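Local coordinates for protein BpsB (PgaB), Poly-beta-1,6-N-acetyl-D-glucosamine N-deacetylase (Bordetella bronchiseptica RB50, PDB 5BU6) that removes N-acetyl groups from the exopolysaccharide poly-beta-1,6-N-acetyl-D-glucosamine as a metal-dependent family 4 carbohydrate esterase, and is required for biofilm formation, at residues 237-249 with 253-265. The protein carries 5 engineered substitutions. Numbering follows the deposited sequence.
Sequences GLNIGLTLQPGPN and VALTQIRRSLVDY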
# COMPACT_ATOMS: atom_id res chain seq x y z
N GLY A 237 15.85 0.26 -5.02
CA GLY A 237 15.21 0.72 -6.25
C GLY A 237 13.73 1.05 -6.16
O GLY A 237 13.02 1.10 -7.18
N LEU A 238 13.23 1.28 -4.95
CA LEU A 238 11.84 1.65 -4.77
C LEU A 238 11.73 3.14 -4.50
O LEU A 238 11.55 3.55 -3.36
CB LEU A 238 11.23 0.85 -3.63
CG LEU A 238 11.25 -0.67 -3.81
CD1 LEU A 238 10.57 -1.35 -2.64
CD2 LEU A 238 10.61 -1.07 -5.14
N ASN A 239 11.86 3.94 -5.56
CA ASN A 239 11.91 5.40 -5.43
C ASN A 239 10.54 6.08 -5.42
O ASN A 239 10.45 7.30 -5.48
CB ASN A 239 12.74 5.99 -6.55
CG ASN A 239 14.17 5.51 -6.52
OD1 ASN A 239 14.65 4.89 -7.47
ND2 ASN A 239 14.85 5.76 -5.41
N ILE A 240 9.48 5.29 -5.37
CA ILE A 240 8.13 5.83 -5.25
C ILE A 240 7.57 5.32 -3.94
O ILE A 240 7.55 4.11 -3.72
CB ILE A 240 7.22 5.42 -6.42
CG1 ILE A 240 7.73 6.04 -7.74
CG2 ILE A 240 5.76 5.81 -6.14
CD1 ILE A 240 6.93 5.60 -8.94
N GLY A 241 7.17 6.21 -3.05
CA GLY A 241 6.67 5.77 -1.75
C GLY A 241 5.36 6.44 -1.42
O GLY A 241 5.16 7.62 -1.69
N LEU A 242 4.46 5.68 -0.82
CA LEU A 242 3.15 6.20 -0.46
C LEU A 242 2.94 6.20 1.04
O LEU A 242 3.07 5.16 1.69
CB LEU A 242 2.05 5.39 -1.14
CG LEU A 242 1.89 5.69 -2.64
CD1 LEU A 242 2.96 5.01 -3.50
CD2 LEU A 242 0.50 5.28 -3.10
N THR A 243 2.58 7.38 1.56
CA THR A 243 2.48 7.65 2.98
C THR A 243 1.00 7.74 3.37
O THR A 243 0.14 7.52 2.55
CB THR A 243 3.18 8.95 3.34
OG1 THR A 243 2.36 10.06 2.93
CG2 THR A 243 4.50 9.04 2.62
N LEU A 244 0.72 8.07 4.62
CA LEU A 244 -0.66 8.35 5.05
C LEU A 244 -0.86 9.82 5.41
O LEU A 244 -1.86 10.18 6.03
CB LEU A 244 -1.05 7.47 6.25
CG LEU A 244 -1.50 6.04 5.91
CD1 LEU A 244 -1.82 5.28 7.18
CD2 LEU A 244 -2.71 6.08 4.99
N GLN A 245 0.09 10.66 5.02
CA GLN A 245 -0.10 12.10 5.13
C GLN A 245 -1.14 12.48 4.09
O GLN A 245 -1.03 12.07 2.94
CB GLN A 245 1.23 12.83 4.90
CG GLN A 245 1.20 14.33 5.11
CD GLN A 245 2.47 15.00 4.61
OE1 GLN A 245 3.44 14.32 4.25
NE2 GLN A 245 2.47 16.33 4.57
N PRO A 246 -2.18 13.23 4.47
CA PRO A 246 -3.16 13.62 3.46
C PRO A 246 -2.78 14.93 2.77
O PRO A 246 -1.90 15.65 3.23
CB PRO A 246 -4.45 13.77 4.27
CG PRO A 246 -3.96 14.28 5.59
CD PRO A 246 -2.60 13.63 5.83
N GLY A 247 -3.43 15.24 1.67
CA GLY A 247 -3.19 16.51 1.02
C GLY A 247 -2.96 16.32 -0.45
O GLY A 247 -2.85 15.19 -0.93
N PRO A 248 -2.90 17.43 -1.19
CA PRO A 248 -2.66 17.33 -2.63
C PRO A 248 -1.20 17.01 -2.89
O PRO A 248 -0.33 17.46 -2.16
CB PRO A 248 -3.03 18.73 -3.14
CG PRO A 248 -2.69 19.63 -1.99
CD PRO A 248 -2.97 18.83 -0.73
N ASN A 249 -0.94 16.21 -3.91
CA ASN A 249 0.43 16.00 -4.34
C ASN A 249 0.79 17.04 -5.38
O ASN A 249 0.64 16.80 -6.58
CB ASN A 249 0.62 14.62 -4.90
CG ASN A 249 0.42 13.56 -3.85
OD1 ASN A 249 1.29 13.34 -3.00
ND2 ASN A 249 -0.74 12.94 -3.87
N VAL A 253 6.03 18.11 -3.99
CA VAL A 253 6.04 16.86 -3.24
C VAL A 253 6.83 15.79 -3.98
O VAL A 253 6.48 15.43 -5.11
CB VAL A 253 4.61 16.31 -2.99
CG1 VAL A 253 4.66 15.01 -2.16
CG2 VAL A 253 3.74 17.36 -2.31
N ALA A 254 7.90 15.28 -3.37
CA ALA A 254 8.68 14.19 -3.98
C ALA A 254 7.85 12.93 -4.11
O ALA A 254 6.99 12.67 -3.26
CB ALA A 254 9.94 13.90 -3.16
N LEU A 255 8.10 12.13 -5.15
CA LEU A 255 7.33 10.90 -5.33
C LEU A 255 7.67 9.87 -4.25
O LEU A 255 7.00 8.86 -4.15
CB LEU A 255 7.55 10.29 -6.73
CG LEU A 255 6.96 11.09 -7.90
CD1 LEU A 255 7.05 10.27 -9.17
CD2 LEU A 255 5.52 11.58 -7.66
N THR A 256 8.69 10.14 -3.44
CA THR A 256 9.01 9.28 -2.31
C THR A 256 8.08 9.54 -1.13
O THR A 256 8.04 8.76 -0.18
CB THR A 256 10.44 9.49 -1.83
OG1 THR A 256 10.61 10.88 -1.51
CG2 THR A 256 11.45 9.08 -2.91
N GLN A 257 7.36 10.66 -1.18
CA GLN A 257 6.52 11.10 -0.06
C GLN A 257 5.08 11.36 -0.48
O GLN A 257 4.44 12.30 0.01
CB GLN A 257 7.09 12.39 0.56
CG GLN A 257 8.56 12.35 0.89
CD GLN A 257 8.87 11.42 2.03
OE1 GLN A 257 8.06 11.27 2.96
NE2 GLN A 257 10.02 10.76 1.96
N ILE A 258 4.55 10.50 -1.34
CA ILE A 258 3.20 10.69 -1.88
C ILE A 258 2.12 10.67 -0.78
O ILE A 258 2.10 9.79 0.09
CB ILE A 258 2.91 9.62 -2.94
CG1 ILE A 258 3.81 9.85 -4.18
CG2 ILE A 258 1.46 9.65 -3.39
CD1 ILE A 258 3.61 8.77 -5.24
N ARG A 259 1.25 11.67 -0.82
CA ARG A 259 0.15 11.85 0.12
C ARG A 259 -1.09 11.08 -0.31
O ARG A 259 -1.40 11.02 -1.49
CB ARG A 259 -0.19 13.34 0.24
CG ARG A 259 0.98 14.15 0.75
CD ARG A 259 0.83 15.62 0.46
NE ARG A 259 1.91 16.37 1.10
CZ ARG A 259 2.11 17.67 0.93
NH1 ARG A 259 1.32 18.37 0.12
NH2 ARG A 259 3.12 18.25 1.55
N ARG A 260 -1.83 10.52 0.64
CA ARG A 260 -3.10 9.92 0.28
C ARG A 260 -4.13 10.01 1.38
O ARG A 260 -3.80 10.21 2.55
CB ARG A 260 -2.92 8.46 -0.12
CG ARG A 260 -2.58 7.55 0.98
CD ARG A 260 -1.68 6.39 0.45
NE ARG A 260 -1.32 5.54 1.57
CZ ARG A 260 -1.68 4.27 1.71
NH1 ARG A 260 -2.38 3.66 0.75
NH2 ARG A 260 -1.32 3.59 2.79
N SER A 261 -5.39 9.88 0.97
CA SER A 261 -6.52 9.89 1.89
C SER A 261 -7.01 8.47 2.00
O SER A 261 -6.88 7.70 1.05
CB SER A 261 -7.62 10.82 1.40
OG SER A 261 -7.18 12.17 1.45
N LEU A 262 -7.56 8.12 3.14
CA LEU A 262 -7.98 6.76 3.39
C LEU A 262 -9.50 6.75 3.41
O LEU A 262 -10.11 7.58 4.06
CB LEU A 262 -7.39 6.27 4.71
CG LEU A 262 -7.60 4.82 5.13
CD1 LEU A 262 -7.04 3.87 4.09
CD2 LEU A 262 -6.94 4.58 6.48
N VAL A 263 -10.12 5.84 2.68
CA VAL A 263 -11.58 5.73 2.78
C VAL A 263 -12.03 4.26 2.88
O VAL A 263 -11.46 3.39 2.25
CB VAL A 263 -12.28 6.42 1.59
CG1 VAL A 263 -12.05 5.67 0.31
CG2 VAL A 263 -13.76 6.57 1.86
N ASP A 264 -13.04 4.00 3.70
CA ASP A 264 -13.55 2.64 3.87
C ASP A 264 -14.72 2.38 2.94
O ASP A 264 -15.51 3.28 2.66
CB ASP A 264 -13.99 2.41 5.32
CG ASP A 264 -12.82 2.39 6.29
OD1 ASP A 264 -11.71 1.96 5.89
OD2 ASP A 264 -13.01 2.79 7.45
N TYR A 265 -14.85 1.14 2.46
CA TYR A 265 -16.02 0.77 1.67
C TYR A 265 -16.59 -0.59 2.08
O TYR A 265 -15.95 -1.36 2.79
CB TYR A 265 -15.68 0.75 0.18
CG TYR A 265 -14.71 -0.34 -0.21
CD1 TYR A 265 -15.15 -1.60 -0.60
CD2 TYR A 265 -13.34 -0.11 -0.16
CE1 TYR A 265 -14.24 -2.59 -0.95
CE2 TYR A 265 -12.43 -1.09 -0.51
CZ TYR A 265 -12.89 -2.33 -0.89
OH TYR A 265 -11.96 -3.29 -1.24
O HOH W 1 1.52 4.47 3.66
O HOH W 2 -4.37 10.19 5.26
O HOH W 3 4.58 14.58 1.59
O HOH W 4 -3.74 12.75 -1.95
O HOH W 5 -5.52 13.37 -0.13
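Leu-242 and Ile-258 form a single parallel beta bridge that lays residues 255-258 beside short strand 240-242, just before the chain enters strand 261-266 of the main parallel sheet of this polysaccharide deacetylase fold. Ile-258 supplies both bridge bonds, its N to Gly-241 O (3.0 Å) and its O from Thr-243 N (2.9 Å). Thr-243 OG1 gives Ile-258 O a second donor, from above the carbonyl plane, and accepts from Gln-245 N in an ST turn.

Beyond the bridge, Asn-249 grips the backbone of Arg-259 with both amide ends: OD1 receives Arg-259 N (2.7 Å) in plane, on a lone pair, and ND2 donates to Arg-259 O (3.1 Å). ND2 also bonds Phe-13 O, next to strand 14-20.

Apolar packing lines the bridge. Ile-258 lies alongside Leu-242, while its CD1 reaches Ile-240 CG2 (3.8 Å); helix 60-67 covers Ile-240 and Leu-255.

The two arginines part ways. The extended Arg-259 runs beside Gln-245, takes Val-253 CG2 over one guanidinium face (3.5 Å above the plane) and donates from NH1 to Pro-248 O. The side chain of Arg-260 lies about 6 Å from a bound nickel ion, with a thiocyanate ion nearby. Its CG sits between the backbone N and the carbonyl carbon (chi1 70°), and the bend beyond it brings NE to Thr-243 O at 2.6 Å, the oxygen lying in the guanidinium plane.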